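Local coordinates for protein HI_1472 (Haemophilus influenzae, PDB 3PSH) that binds molybdate and tungstate in the periplasm and serves as the solute-binding protein of the MolBCA transporter, which imports molybdate with low affinity, at residues A236-Q241 against P249-D254. Residues are numbered along the deposited sequence; the frame is centred on the assembly and turned at random.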
loop_
_atom_site.group_PDB
_atom_site.type_symbol
_atom_site.label_atom_id
_atom_site.label_comp_id
_atom_site.label_asym_id
_atom_site.label_seq_id
_atom_site.Cartn_x
_atom_site.Cartn_y
_atom_site.Cartn_z
ATOM N N ALA A 236 2.216 21.563 -8.357
ATOM C CA ALA A 236 3.624 21.796 -8.774
ATOM C C ALA A 236 4.337 20.538 -9.296
ATOM O O ALA A 236 5.235 20.554 -10.185
ATOM C CB ALA A 236 4.450 22.367 -7.577
ATOM N N VAL A 237 3.863 19.391 -8.778
ATOM C CA VAL A 237 4.514 18.091 -9.012
ATOM C C VAL A 237 3.357 17.080 -9.225
ATOM O O VAL A 237 2.398 17.083 -8.467
ATOM C CB VAL A 237 5.313 17.686 -7.833
ATOM C CG1 VAL A 237 5.853 16.291 -8.084
ATOM C CG2 VAL A 237 6.559 18.580 -7.643
ATOM N N ILE A 238 3.486 16.255 -10.234
ATOM C CA ILE A 238 2.557 15.114 -10.445
ATOM C C ILE A 238 3.302 13.821 -10.283
ATOM O O ILE A 238 4.383 13.661 -10.797
ATOM C CB ILE A 238 1.746 15.187 -11.766
ATOM C CG1 ILE A 238 0.738 16.298 -11.742
ATOM C CG2 ILE A 238 1.019 13.874 -12.140
ATOM C CD1 ILE A 238 0.210 16.640 -13.249
ATOM N N LEU A 239 2.729 12.891 -9.483
ATOM C CA LEU A 239 3.337 11.593 -9.225
ATOM C C LEU A 239 2.408 10.540 -9.812
ATOM O O LEU A 239 1.169 10.758 -9.881
ATOM C CB LEU A 239 3.550 11.351 -7.702
ATOM C CG LEU A 239 4.504 12.476 -7.094
ATOM C CD1 LEU A 239 4.539 12.276 -5.652
ATOM C CD2 LEU A 239 6.007 12.304 -7.697
ATOM N N VAL A 240 3.075 9.495 -10.321
ATOM C CA VAL A 240 2.380 8.337 -10.875
ATOM C C VAL A 240 2.934 7.087 -10.172
ATOM O O VAL A 240 4.101 6.948 -9.923
ATOM C CB VAL A 240 2.537 8.230 -12.411
ATOM C CG1 VAL A 240 1.906 6.935 -12.998
ATOM C CG2 VAL A 240 1.827 9.440 -13.101
ATOM N N GLN A 241 2.012 6.188 -9.830
ATOM C CA GLN A 241 2.407 4.921 -9.189
ATOM C C GLN A 241 3.098 4.031 -10.185
ATOM O O GLN A 241 2.575 3.941 -11.326
ATOM C CB GLN A 241 1.120 4.226 -8.686
ATOM C CG GLN A 241 0.466 5.029 -7.504
ATOM C CD GLN A 241 -0.875 4.477 -6.978
ATOM O OE1 GLN A 241 -1.516 3.566 -7.613
ATOM N NE2 GLN A 241 -1.290 4.986 -5.811
ATOM N N PRO A 249 3.035 8.865 -19.960
ATOM C CA PRO A 249 2.894 9.345 -21.390
ATOM C C PRO A 249 1.528 9.875 -21.722
ATOM O O PRO A 249 1.451 10.846 -22.459
ATOM C CB PRO A 249 3.355 8.123 -22.237
ATOM C CG PRO A 249 2.917 6.931 -21.247
ATOM C CD PRO A 249 3.508 7.477 -19.932
ATOM N N GLN A 250 0.463 9.301 -21.161
ATOM C CA GLN A 250 -0.913 9.778 -21.243
ATOM C C GLN A 250 -0.993 11.248 -20.861
ATOM O O GLN A 250 -1.573 12.070 -21.596
ATOM C CB GLN A 250 -1.746 8.936 -20.289
ATOM C CG GLN A 250 -3.185 9.190 -20.216
ATOM C CD GLN A 250 -3.863 7.946 -19.656
ATOM O OE1 GLN A 250 -3.426 6.806 -19.948
ATOM N NE2 GLN A 250 -4.843 8.146 -18.789
ATOM N N ILE A 251 -0.491 11.579 -19.680
ATOM C CA ILE A 251 -0.510 12.937 -19.211
ATOM C C ILE A 251 0.371 13.861 -20.065
ATOM O O ILE A 251 -0.080 14.944 -20.458
ATOM C CB ILE A 251 -0.029 12.958 -17.742
ATOM C CG1 ILE A 251 -1.235 12.498 -16.887
ATOM C CG2 ILE A 251 0.312 14.408 -17.339
ATOM C CD1 ILE A 251 -0.822 12.201 -15.399
ATOM N N LEU A 252 1.570 13.415 -20.372
ATOM C CA LEU A 252 2.548 14.218 -21.091
ATOM C C LEU A 252 2.012 14.540 -22.516
ATOM O O LEU A 252 2.338 15.599 -23.053
ATOM C CB LEU A 252 3.857 13.446 -21.159
ATOM C CG LEU A 252 4.970 13.668 -20.120
ATOM C CD1 LEU A 252 4.469 14.066 -18.785
ATOM C CD2 LEU A 252 6.112 12.642 -20.053
ATOM N N ASN A 253 1.224 13.647 -23.105
ATOM C CA ASN A 253 0.777 13.790 -24.531
ATOM C C ASN A 253 -0.640 14.377 -24.604
ATOM O O ASN A 253 -1.224 14.530 -25.688
ATOM C CB ASN A 253 0.831 12.445 -25.221
ATOM C CG ASN A 253 2.248 11.811 -25.176
ATOM O OD1 ASN A 253 3.297 12.484 -25.029
ATOM N ND2 ASN A 253 2.263 10.469 -25.247
ATOM N N ASP A 254 -1.207 14.713 -23.431
ATOM C CA ASP A 254 -2.560 15.207 -23.343
ATOM C C ASP A 254 -2.510 16.737 -23.280
ATOM O O ASP A 254 -2.155 17.350 -22.263
ATOM C CB ASP A 254 -3.346 14.529 -22.201
ATOM C CG ASP A 254 -4.778 14.939 -22.197
ATOM O OD1 ASP A 254 -5.107 15.990 -22.827
ATOM O OD2 ASP A 254 -5.629 14.199 -21.617
#
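Ile238, Val240 and Ile251 meet through branched aliphatic side chains. None of the three carries a flat group, and no ring, amide or carboxylate of the two segments lies between them. Ile238 and Val240, two residues apart on strand 237-240, project from the face of the strand that receives helix 247-252. Leu239, between them in sequence, points away from the helix. At the strand's two edges, backbone hydrogen bonds join it to strand 184-188 and to Lys267 and Phe269.

Ile251 is the helix residue that reaches the strand. Its chain is extended at the second torsion (chi2 169°), which carries the delta methyl out toward the sheet. There Ile251 CD1 lies 4.1 Å from Ile238 CG2. Ile251 CD1 is also 4.5 Å from Val240 CG2, a looser touch. In Ile238, CG1 sits beside the backbone N (chi1 -69°). This leaves CG2 anti to that N, and CG2 is the branch that meets Ile251. The Ile238 and Ile251 side chains run at a slant to one another. Ile238 CA and Ile251 CA are 9.5 Å apart, so only side chains bridge the gap.

Leu263, from helix 261-264, and Ala189 touch both isoleucines. Helix 247-252 lies within the beta-alpha-beta crossover that runs from strand 237-240 to its parallel neighbour 268-270.

Just past the strand, Gln241 hydrogen-bonds through OE1 to Arg243 and through NE2 to Tyr196, both molybdate-binding residues. The side chain of Val240 is about 12 Å from the bound molybdate.

The segments bury 96 Å² between them, with no hydrogen bond or salt bridge across. The contact is therefore a small, buried apolar one, held by van der Waals packing, between helix 247-252 and the sheet; it does not itself form the anion site.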